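Local coordinates for uncharacterized protein (Pseudomonas syringae pv. tomato, PDB 3K4I) that is of unknown function but belongs to the aldolase/RraA family and assembles as a trimer, with a magnesium ion bound between two of its subunits, at residues A75-Q80 against I87-S92; T98-I103 against Y133-R138; G115-G120 against D169-D174. All blocks are in the same frame, centred on the assembly; numbering follows the deposited sequence.

Interaction 1. Residues A75-Q80 against I87-S92; sequences ANYIDQ and IVSSNS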
loop_
_atom_site.group_PDB
_atom_site.type_symbol
_atom_site.label_atom_id
_atom_site.label_comp_id
_atom_site.label_asym_id
_atom_site.label_seq_id
_atom_site.Cartn_x
_atom_site.Cartn_y
_atom_site.Cartn_z
ATOM N N ALA C 75 -23.344 -10.157 4.450
ATOM C CA ALA C 75 -22.969 -10.971 3.287
ATOM C C ALA C 75 -24.202 -11.506 2.556
ATOM O O ALA C 75 -24.174 -11.680 1.346
ATOM C CB ALA C 75 -22.065 -12.117 3.708
ATOM N N ASN C 76 -25.280 -11.741 3.307
ATOM C CA ASN C 76 -26.536 -12.307 2.783
ATOM C C ASN C 76 -27.027 -11.826 1.400
ATOM O O ASN C 76 -27.567 -12.639 0.627
ATOM C CB ASN C 76 -27.657 -12.169 3.817
ATOM C CG ASN C 76 -27.793 -10.766 4.336
ATOM O OD1 ASN C 76 -28.000 -9.832 3.567
ATOM N ND2 ASN C 76 -27.673 -10.604 5.650
ATOM N N TYR C 77 -26.815 -10.543 1.073
ATOM C CA TYR C 77 -27.229 -9.992 -0.225
ATOM C C TYR C 77 -26.579 -10.678 -1.415
ATOM O O TYR C 77 -27.031 -10.497 -2.542
ATOM C CB TYR C 77 -26.878 -8.508 -0.353
ATOM C CG TYR C 77 -25.372 -8.206 -0.478
ATOM C CD1 TYR C 77 -24.600 -7.910 0.644
ATOM C CD2 TYR C 77 -24.727 -8.216 -1.731
ATOM C CE1 TYR C 77 -23.220 -7.638 0.536
ATOM C CE2 TYR C 77 -23.362 -7.955 -1.846
ATOM C CZ TYR C 77 -22.611 -7.657 -0.716
ATOM O OH TYR C 77 -21.256 -7.389 -0.835
ATOM N N ILE C 78 -25.473 -11.372 -1.170
ATOM C CA ILE C 78 -24.634 -11.819 -2.276
ATOM C C ILE C 78 -25.333 -12.846 -3.156
ATOM O O ILE C 78 -25.025 -12.933 -4.347
ATOM C CB ILE C 78 -23.246 -12.320 -1.809
ATOM C CG1 ILE C 78 -22.224 -12.123 -2.942
ATOM C CG2 ILE C 78 -23.350 -13.694 -1.145
ATOM C CD1 ILE C 78 -20.774 -12.212 -2.559
ATOM N N ASP C 79 -26.268 -13.619 -2.591
ATOM C CA ASP C 79 -27.071 -14.545 -3.427
ATOM C C ASP C 79 -27.848 -13.856 -4.551
ATOM O O ASP C 79 -28.297 -14.518 -5.489
ATOM C CB ASP C 79 -28.070 -15.322 -2.554
ATOM C CG ASP C 79 -27.422 -16.469 -1.803
ATOM O OD1 ASP C 79 -26.500 -17.104 -2.361
ATOM O OD2 ASP C 79 -27.862 -16.756 -0.661
ATOM N N GLN C 80 -28.046 -12.549 -4.431
ATOM C CA GLN C 80 -28.813 -11.760 -5.396
ATOM C C GLN C 80 -27.987 -11.247 -6.586
ATOM O O GLN C 80 -28.557 -10.772 -7.563
ATOM C CB GLN C 80 -29.437 -10.546 -4.682
ATOM C CG GLN C 80 -30.204 -10.881 -3.422
ATOM C CD GLN C 80 -31.236 -9.815 -3.068
ATOM O OE1 GLN C 80 -32.318 -10.135 -2.540
ATOM N NE2 GLN C 80 -30.950 -8.563 -3.408
ATOM N N ILE C 87 -19.196 -5.820 -7.571
ATOM C CA ILE C 87 -19.935 -5.384 -6.398
ATOM C C ILE C 87 -19.271 -4.089 -5.947
ATOM O O ILE C 87 -18.050 -4.035 -5.872
ATOM C CB ILE C 87 -19.866 -6.456 -5.278
ATOM C CG1 ILE C 87 -20.726 -7.675 -5.651
ATOM C CG2 ILE C 87 -20.313 -5.819 -3.901
ATOM C CD1 ILE C 87 -20.578 -8.951 -4.730
ATOM N N VAL C 88 -20.073 -3.053 -5.694
ATOM C CA VAL C 88 -19.525 -1.761 -5.262
ATOM C C VAL C 88 -20.204 -1.490 -3.952
ATOM O O VAL C 88 -21.413 -1.299 -3.931
ATOM C CB VAL C 88 -19.793 -0.621 -6.254
ATOM C CG1 VAL C 88 -19.206 0.720 -5.718
ATOM C CG2 VAL C 88 -19.204 -0.962 -7.625
ATOM N N SER C 89 -19.416 -1.499 -2.868
ATOM C CA SER C 89 -19.938 -1.467 -1.513
ATOM C C SER C 89 -19.524 -0.198 -0.842
ATOM O O SER C 89 -18.332 0.157 -0.859
ATOM C CB SER C 89 -19.420 -2.654 -0.695
ATOM O OG SER C 89 -20.043 -3.849 -1.122
ATOM N N SER C 90 -20.488 0.471 -0.249
ATOM C CA SER C 90 -20.197 1.758 0.422
ATOM C C SER C 90 -20.533 1.693 1.900
ATOM O O SER C 90 -21.672 1.443 2.281
ATOM C CB SER C 90 -20.871 2.925 -0.321
ATOM O OG SER C 90 -20.461 4.175 0.236
ATOM N N ASN C 91 -19.509 1.938 2.719
ATOM C CA ASN C 91 -19.624 1.850 4.169
ATOM C C ASN C 91 -19.025 3.108 4.811
ATOM O O ASN C 91 -18.285 3.041 5.834
ATOM C CB ASN C 91 -18.946 0.568 4.672
ATOM C CG ASN C 91 -19.166 0.325 6.159
ATOM O OD1 ASN C 91 -20.225 0.672 6.712
ATOM N ND2 ASN C 91 -18.158 -0.245 6.824
ATOM N N SER C 92 -19.328 4.255 4.191
ATOM C CA SER C 92 -18.928 5.566 4.719
ATOM C C SER C 92 -17.413 5.707 4.907
ATOM O O SER C 92 -16.939 6.405 5.846
ATOM C CB SER C 92 -19.638 5.811 6.046
ATOM O OG SER C 92 -21.036 5.799 5.880
HETATM O O HOH W 1 -20.170 -5.855 0.895
#

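Interaction 2. Residues T98-I103 against Y133-R138; sequences TVWGDI and YPLFSR. With MG (magnesium ion), chain H.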
loop_
_atom_site.group_PDB
_atom_site.type_symbol
_atom_site.label_atom_id
_atom_site.label_comp_id
_atom_site.label_asym_id
_atom_site.label_seq_id
_atom_site.Cartn_x
_atom_site.Cartn_y
_atom_site.Cartn_z
ATOM N N THR C 98 -15.029 -4.322 8.522
ATOM C CA THR C 98 -14.860 -4.789 7.132
ATOM C C THR C 98 -16.178 -5.284 6.546
ATOM O O THR C 98 -17.066 -5.754 7.274
ATOM C CB THR C 98 -13.821 -5.903 7.069
ATOM O OG1 THR C 98 -14.216 -6.963 7.943
ATOM C CG2 THR C 98 -12.455 -5.375 7.508
ATOM N N VAL C 99 -16.312 -5.162 5.230
ATOM C CA VAL C 99 -17.537 -5.552 4.546
ATOM C C VAL C 99 -17.219 -6.506 3.388
ATOM O O VAL C 99 -17.975 -6.582 2.415
ATOM C CB VAL C 99 -18.397 -4.341 4.064
ATOM C CG1 VAL C 99 -18.997 -3.558 5.257
ATOM C CG2 VAL C 99 -17.626 -3.427 3.152
ATOM N N TRP C 100 -16.118 -7.241 3.520
ATOM C CA TRP C 100 -15.769 -8.315 2.537
ATOM C C TRP C 100 -14.753 -9.236 3.207
ATOM O O TRP C 100 -13.866 -8.761 3.926
ATOM C CB TRP C 100 -15.145 -7.731 1.288
ATOM C CG TRP C 100 -15.037 -8.744 0.165
ATOM C CD1 TRP C 100 -13.949 -9.496 -0.162
ATOM C CD2 TRP C 100 -16.080 -9.111 -0.736
ATOM N NE1 TRP C 100 -14.247 -10.323 -1.252
ATOM C CE2 TRP C 100 -15.547 -10.099 -1.616
ATOM C CE3 TRP C 100 -17.414 -8.682 -0.903
ATOM C CZ2 TRP C 100 -16.316 -10.700 -2.632
ATOM C CZ3 TRP C 100 -18.193 -9.283 -1.892
ATOM C CH2 TRP C 100 -17.622 -10.278 -2.771
ATOM N N GLY C 101 -14.880 -10.542 2.999
ATOM C CA GLY C 101 -13.908 -11.475 3.567
ATOM C C GLY C 101 -13.913 -12.779 2.790
ATOM O O GLY C 101 -14.349 -12.792 1.636
ATOM N N ASP C 102 -13.457 -13.847 3.430
ATOM C CA ASP C 102 -13.206 -15.124 2.734
ATOM C C ASP C 102 -14.440 -15.782 2.140
ATOM O O ASP C 102 -14.402 -16.242 0.979
ATOM C CB ASP C 102 -12.403 -16.117 3.600
ATOM C CG ASP C 102 -13.022 -16.395 4.984
ATOM O OD1 ASP C 102 -14.181 -16.026 5.310
ATOM O OD2 ASP C 102 -12.297 -17.036 5.781
ATOM N N ILE C 103 -15.514 -15.859 2.931
ATOM C CA ILE C 103 -16.764 -16.473 2.472
ATOM C C ILE C 103 -17.257 -15.797 1.191
ATOM O O ILE C 103 -17.518 -16.473 0.168
ATOM C CB ILE C 103 -17.828 -16.469 3.577
ATOM C CG1 ILE C 103 -17.446 -17.442 4.709
ATOM C CG2 ILE C 103 -19.191 -16.855 3.038
ATOM C CD1 ILE C 103 -18.352 -17.307 5.958
ATOM N N TYR C 133 -8.379 -12.678 -6.459
ATOM C CA TYR C 133 -9.675 -12.029 -6.652
ATOM C C TYR C 133 -9.485 -10.506 -6.726
ATOM O O TYR C 133 -8.799 -9.925 -5.887
ATOM C CB TYR C 133 -10.621 -12.360 -5.501
ATOM C CG TYR C 133 -11.977 -11.704 -5.669
ATOM C CD1 TYR C 133 -12.853 -12.153 -6.667
ATOM C CD2 TYR C 133 -12.403 -10.664 -4.827
ATOM C CE1 TYR C 133 -14.085 -11.587 -6.859
ATOM C CE2 TYR C 133 -13.670 -10.080 -5.008
ATOM C CZ TYR C 133 -14.507 -10.562 -6.032
ATOM O OH TYR C 133 -15.758 -10.011 -6.232
ATOM N N PRO C 134 -10.091 -9.850 -7.732
ATOM C CA PRO C 134 -9.879 -8.425 -7.880
ATOM C C PRO C 134 -10.617 -7.578 -6.822
ATOM O O PRO C 134 -11.802 -7.279 -6.959
ATOM C CB PRO C 134 -10.373 -8.144 -9.307
ATOM C CG PRO C 134 -10.290 -9.530 -10.010
ATOM C CD PRO C 134 -10.788 -10.417 -8.910
ATOM N N LEU C 135 -9.884 -7.255 -5.765
ATOM C CA LEU C 135 -10.414 -6.468 -4.639
ATOM C C LEU C 135 -9.793 -5.105 -4.595
ATOM O O LEU C 135 -8.557 -4.966 -4.608
ATOM C CB LEU C 135 -10.082 -7.176 -3.308
ATOM C CG LEU C 135 -10.440 -6.403 -2.022
ATOM C CD1 LEU C 135 -11.929 -6.358 -1.997
ATOM C CD2 LEU C 135 -9.932 -7.130 -0.796
ATOM N N PHE C 136 -10.653 -4.097 -4.474
ATOM C CA PHE C 136 -10.217 -2.723 -4.379
ATOM C C PHE C 136 -10.864 -2.116 -3.157
ATOM O O PHE C 136 -12.076 -2.268 -2.964
ATOM C CB PHE C 136 -10.640 -2.030 -5.665
ATOM C CG PHE C 136 -10.093 -2.694 -6.876
ATOM C CD1 PHE C 136 -8.902 -2.249 -7.452
ATOM C CD2 PHE C 136 -10.725 -3.812 -7.412
ATOM C CE1 PHE C 136 -8.374 -2.886 -8.572
ATOM C CE2 PHE C 136 -10.171 -4.490 -8.528
ATOM C CZ PHE C 136 -8.993 -4.018 -9.099
ATOM N N SER C 137 -10.080 -1.449 -2.313
ATOM C CA SER C 137 -10.627 -0.916 -1.080
ATOM C C SER C 137 -9.727 0.166 -0.528
ATOM O O SER C 137 -8.625 0.371 -1.018
ATOM C CB SER C 137 -10.721 -2.034 -0.027
ATOM O OG SER C 137 -9.421 -2.444 0.372
ATOM N N ARG C 138 -10.195 0.826 0.525
ATOM C CA ARG C 138 -9.386 1.825 1.217
ATOM C C ARG C 138 -8.373 1.209 2.173
ATOM O O ARG C 138 -7.668 1.918 2.913
ATOM C CB ARG C 138 -10.280 2.785 1.988
ATOM C CG ARG C 138 -11.201 3.591 1.070
ATOM C CD ARG C 138 -11.873 4.763 1.798
ATOM N NE ARG C 138 -12.913 5.303 0.915
ATOM C CZ ARG C 138 -12.692 6.010 -0.197
ATOM N NH1 ARG C 138 -11.467 6.318 -0.569
ATOM N NH2 ARG C 138 -13.733 6.416 -0.947
HETATM MG MG MG H . -12.167 -17.043 7.835
HETATM O O HOH W 2 -12.959 -15.205 7.978
HETATM O O HOH W 3 -10.296 -16.248 7.631
HETATM O O HOH W 4 -11.772 -17.070 9.795
HETATM O O HOH W 5 -11.419 -18.937 7.862
#

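Interaction 3. Residues G115-G120 against D169-D174; sequences GTVIDG and DLMVCD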
loop_
_atom_site.group_PDB
_atom_site.type_symbol
_atom_site.label_atom_id
_atom_site.label_comp_id
_atom_site.label_asym_id
_atom_site.label_seq_id
_atom_site.Cartn_x
_atom_site.Cartn_y
_atom_site.Cartn_z
ATOM N N GLY C 115 -15.379 -8.792 -9.345
ATOM C CA GLY C 115 -14.536 -8.035 -8.437
ATOM C C GLY C 115 -15.386 -7.273 -7.429
ATOM O O GLY C 115 -16.628 -7.207 -7.535
ATOM N N THR C 116 -14.713 -6.684 -6.463
ATOM C CA THR C 116 -15.383 -5.935 -5.410
ATOM C C THR C 116 -14.630 -4.649 -5.182
ATOM O O THR C 116 -13.404 -4.664 -5.013
ATOM C CB THR C 116 -15.470 -6.745 -4.099
ATOM O OG1 THR C 116 -16.278 -7.893 -4.347
ATOM C CG2 THR C 116 -16.177 -5.945 -3.032
ATOM N N VAL C 117 -15.384 -3.554 -5.174
ATOM C CA VAL C 117 -14.853 -2.203 -4.968
ATOM C C VAL C 117 -15.461 -1.737 -3.649
ATOM O O VAL C 117 -16.688 -1.769 -3.524
ATOM C CB VAL C 117 -15.329 -1.289 -6.104
ATOM C CG1 VAL C 117 -14.927 0.137 -5.846
ATOM C CG2 VAL C 117 -14.765 -1.767 -7.420
ATOM N N ILE C 118 -14.639 -1.255 -2.705
ATOM C CA ILE C 118 -15.128 -0.898 -1.364
ATOM C C ILE C 118 -14.735 0.493 -0.905
ATOM O O ILE C 118 -13.545 0.815 -0.806
ATOM C CB ILE C 118 -14.675 -1.914 -0.281
ATOM C CG1 ILE C 118 -14.980 -3.344 -0.721
ATOM C CG2 ILE C 118 -15.384 -1.640 1.031
ATOM C CD1 ILE C 118 -14.417 -4.399 0.209
ATOM N N ASP C 119 -15.764 1.288 -0.612
ATOM C CA ASP C 119 -15.600 2.579 0.061
ATOM C C ASP C 119 -15.598 2.215 1.549
ATOM O O ASP C 119 -16.597 2.355 2.242
ATOM C CB ASP C 119 -16.752 3.514 -0.343
ATOM C CG ASP C 119 -16.851 4.770 0.527
ATOM O OD1 ASP C 119 -15.814 5.285 0.928
ATOM O OD2 ASP C 119 -17.995 5.209 0.784
ATOM N N GLY C 120 -14.444 1.747 2.016
ATOM C CA GLY C 120 -14.340 1.034 3.263
ATOM C C GLY C 120 -13.195 0.048 3.160
ATOM O O GLY C 120 -12.336 0.171 2.286
ATOM N N ASP C 169 -24.005 0.577 -13.907
ATOM C CA ASP C 169 -22.865 1.339 -14.448
ATOM C C ASP C 169 -21.684 0.405 -14.801
ATOM O O ASP C 169 -21.522 -0.679 -14.241
ATOM C CB ASP C 169 -22.416 2.434 -13.475
ATOM C CG ASP C 169 -23.323 3.678 -13.503
ATOM O OD1 ASP C 169 -24.200 3.839 -14.378
ATOM O OD2 ASP C 169 -23.102 4.557 -12.634
ATOM N N LEU C 170 -20.862 0.837 -15.732
ATOM C CA LEU C 170 -19.711 0.048 -16.113
ATOM C C LEU C 170 -18.524 0.335 -15.178
ATOM O O LEU C 170 -18.061 1.474 -15.103
ATOM C CB LEU C 170 -19.374 0.370 -17.569
ATOM C CG LEU C 170 -18.043 -0.192 -18.086
ATOM C CD1 LEU C 170 -18.074 -1.713 -18.094
ATOM C CD2 LEU C 170 -17.770 0.376 -19.483
HETATM N N MSE C 171 -18.002 -0.703 -14.521
HETATM C CA MSE C 171 -16.872 -0.543 -13.558
HETATM C C MSE C 171 -15.637 -1.149 -14.173
HETATM O O MSE C 171 -15.673 -2.325 -14.645
HETATM C CB MSE C 171 -17.141 -1.306 -12.252
HETATM C CG MSE C 171 -18.382 -0.887 -11.504
HETATM SE SE MSE C 171 -18.348 1.010 -10.952
HETATM C CE MSE C 171 -16.718 1.044 -9.860
ATOM N N VAL C 172 -14.545 -0.386 -14.186
ATOM C CA VAL C 172 -13.260 -0.910 -14.686
ATOM C C VAL C 172 -12.218 -0.532 -13.645
ATOM O O VAL C 172 -12.161 0.641 -13.195
ATOM C CB VAL C 172 -12.868 -0.376 -16.060
ATOM C CG1 VAL C 172 -11.514 -1.043 -16.516
ATOM C CG2 VAL C 172 -13.995 -0.658 -17.102
ATOM N N CYS C 173 -11.487 -1.549 -13.188
ATOM C CA CYS C 173 -10.529 -1.372 -12.106
ATOM C C CYS C 173 -9.248 -2.091 -12.439
ATOM O O CYS C 173 -9.298 -3.200 -12.967
ATOM C CB CYS C 173 -11.081 -1.976 -10.808
ATOM S SG CYS C 173 -12.735 -1.422 -10.386
ATOM N N ASP C 174 -8.118 -1.467 -12.097
ATOM C CA ASP C 174 -6.798 -2.079 -12.250
ATOM C C ASP C 174 -5.818 -1.532 -11.216
ATOM O O ASP C 174 -6.240 -0.976 -10.180
ATOM C CB ASP C 174 -6.279 -1.920 -13.705
ATOM C CG ASP C 174 -6.135 -0.454 -14.155
ATOM O OD1 ASP C 174 -6.051 0.487 -13.324
ATOM O OD2 ASP C 174 -6.085 -0.234 -15.381
#

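Interaction 1. Residues A75-Q80 against I87-S92
Tyr77 and Ile87 approach from opposite directions, and two kinds of contact follow, one apolar and one carried by water. On the apolar side, Ile87 CD1 lies near the plane of the tyrosine ring, at its edge, 4.1 Å from Tyr77 CE2. The same methyl meets Ile78, whose side chain crosses that of Ile87 at about a right angle, with Ile78 CD1 and Ile87 CD1 3.9 Å apart. The other branch of Ile87 reaches the far end of the tyrosine, where Ile87 CG2 is 3.6 Å from Tyr77 OH. One isoleucine thus touches two consecutive residues of the 3-10 segment. Placing CG of Tyr77 between its backbone N and carbonyl carbon (chi1 70°) brings Ala75 O over one ring face, toward the rim.

The polar contact is indirect. Tyr77 OH and Ser89 OG stand 3.8 Å apart, and one water bridges them, 2.6 Å from Tyr77 OH and 2.8 Å from Ser89 OG. The water gives each of these buried hydroxyls a hydrogen-bond partner among largely apolar neighbours.

Val60, Tyr62, Leu151 and Val154 surround the tyrosine further, while the Asp79 carboxylate accepts hydrogen bonds from the backbone N of Leu213 and of Glu214 of the second subunit. The 3-10 segment, in the connection between parallel strands 53-63 and 85-90, packs on side chains of the second strand, within the mixed sheet of an aldolase/RraA-family domain.

Interaction 2. Residues T98-I103 against Y133-R138
The first torsions of Trp100 (chi1 -168°) and Tyr133 both turn CG trans to the backbone nitrogen, bringing together the two aromatic side chains, which cross at about a right angle. Their planes are nonetheless almost parallel, 6° apart, but slid so far that the rings barely overlap: the centroids of the indole five-membered ring and the tyrosine ring are 5.6 Å apart. Trp100 CZ2 lies 3.6 Å from Tyr133 CE2 and 3.7 Å from Tyr133 OH. Leu135 slides past the indole in the opposite direction and brings its CD1 to 4.2 Å from Trp100 CD1. Beyond the pair, Tyr133 OH shares a hydrogen bond with Thr116 OG1, and Trp100 NE1 has a weak one to Thr105 OG1.

Two residues after the tryptophan, Asp102 binds magnesium through OD2 alone, at 2.1 Å. Four waters and Glu200 of the second subunit complete six ligands, and Asp102 OD1 takes a weak hydrogen bond from Ile103 N. The chemistry is therefore divided: dispersion between rings and methyls holds Trp100, while Asp102, two residues on, gives a carboxylate oxygen to a largely hydrated ion that links two subunits.

Interaction 3. Residues G115-G120 against D169-D174
Val117 points from its strand toward Met171 and Cys173, and these two, alternate residues on the facing strand, point back at it. The closest contacts converge on one methyl. Val117 CG2 is 3.6 Å from Cys173 SG and 4.2 Å from CE of Met171, a selenomethionine, and it faces both, with Cys173 SG and Met171 CE 4.7 Å apart. Val117 CG2 and Cys173 SG both stand trans to their own carbonyl carbons, which directs each toward the facing strand. Met171 arrives differently: its three side-chain torsions are all near -60°, coiling the chain so that the terminal CE, and not the selenium, is the part presented to the valine.

No hydrogen bond joins the strands, whose closest CA atoms, those of Val117 and Cys173, are 8.4 Å apart. The strands meet through side chains and are not neighbours in the sheet, which curls back on itself. Val117 is instead bonded through its backbone to Ile87 and Ser89, and the facing strand pairs antiparallel with 53-63. Ala57 and Val180 border Met171, while Phe136 and Cys53 border Cys173, continuing the apolar interior. Side chains packed between facing parts of one curled mixed sheet, close to the centre of the chain, fit the β-rich core of RraA-like proteins.

Overall arrangement
Trp100 joins the first two contacts: its CH2 lies 3.7 Å from Ile78 CD1 and its CZ3 3.7 Å from Ile87 CD1, so one indole serves both interaction 1 and interaction 2, whose centres are about 10 Å apart. Interaction 3 is tied to both through the central sheet, in which strand 115-119 runs between 85-90 and 135-137. Probable backbone hydrogen bonds of 2.8 Å link Ile87 O to Val117 N and Phe136 O to Ile118 N. Asp119 bonds Ser90 OG through OD2 and makes a salt bridge with Arg138 through OD1. Interactions 1 and 2 also reach the second subunit, and the magnesium ion belongs to that boundary, whereas the centre of interaction 3 lies about 2 Å from that of the chain.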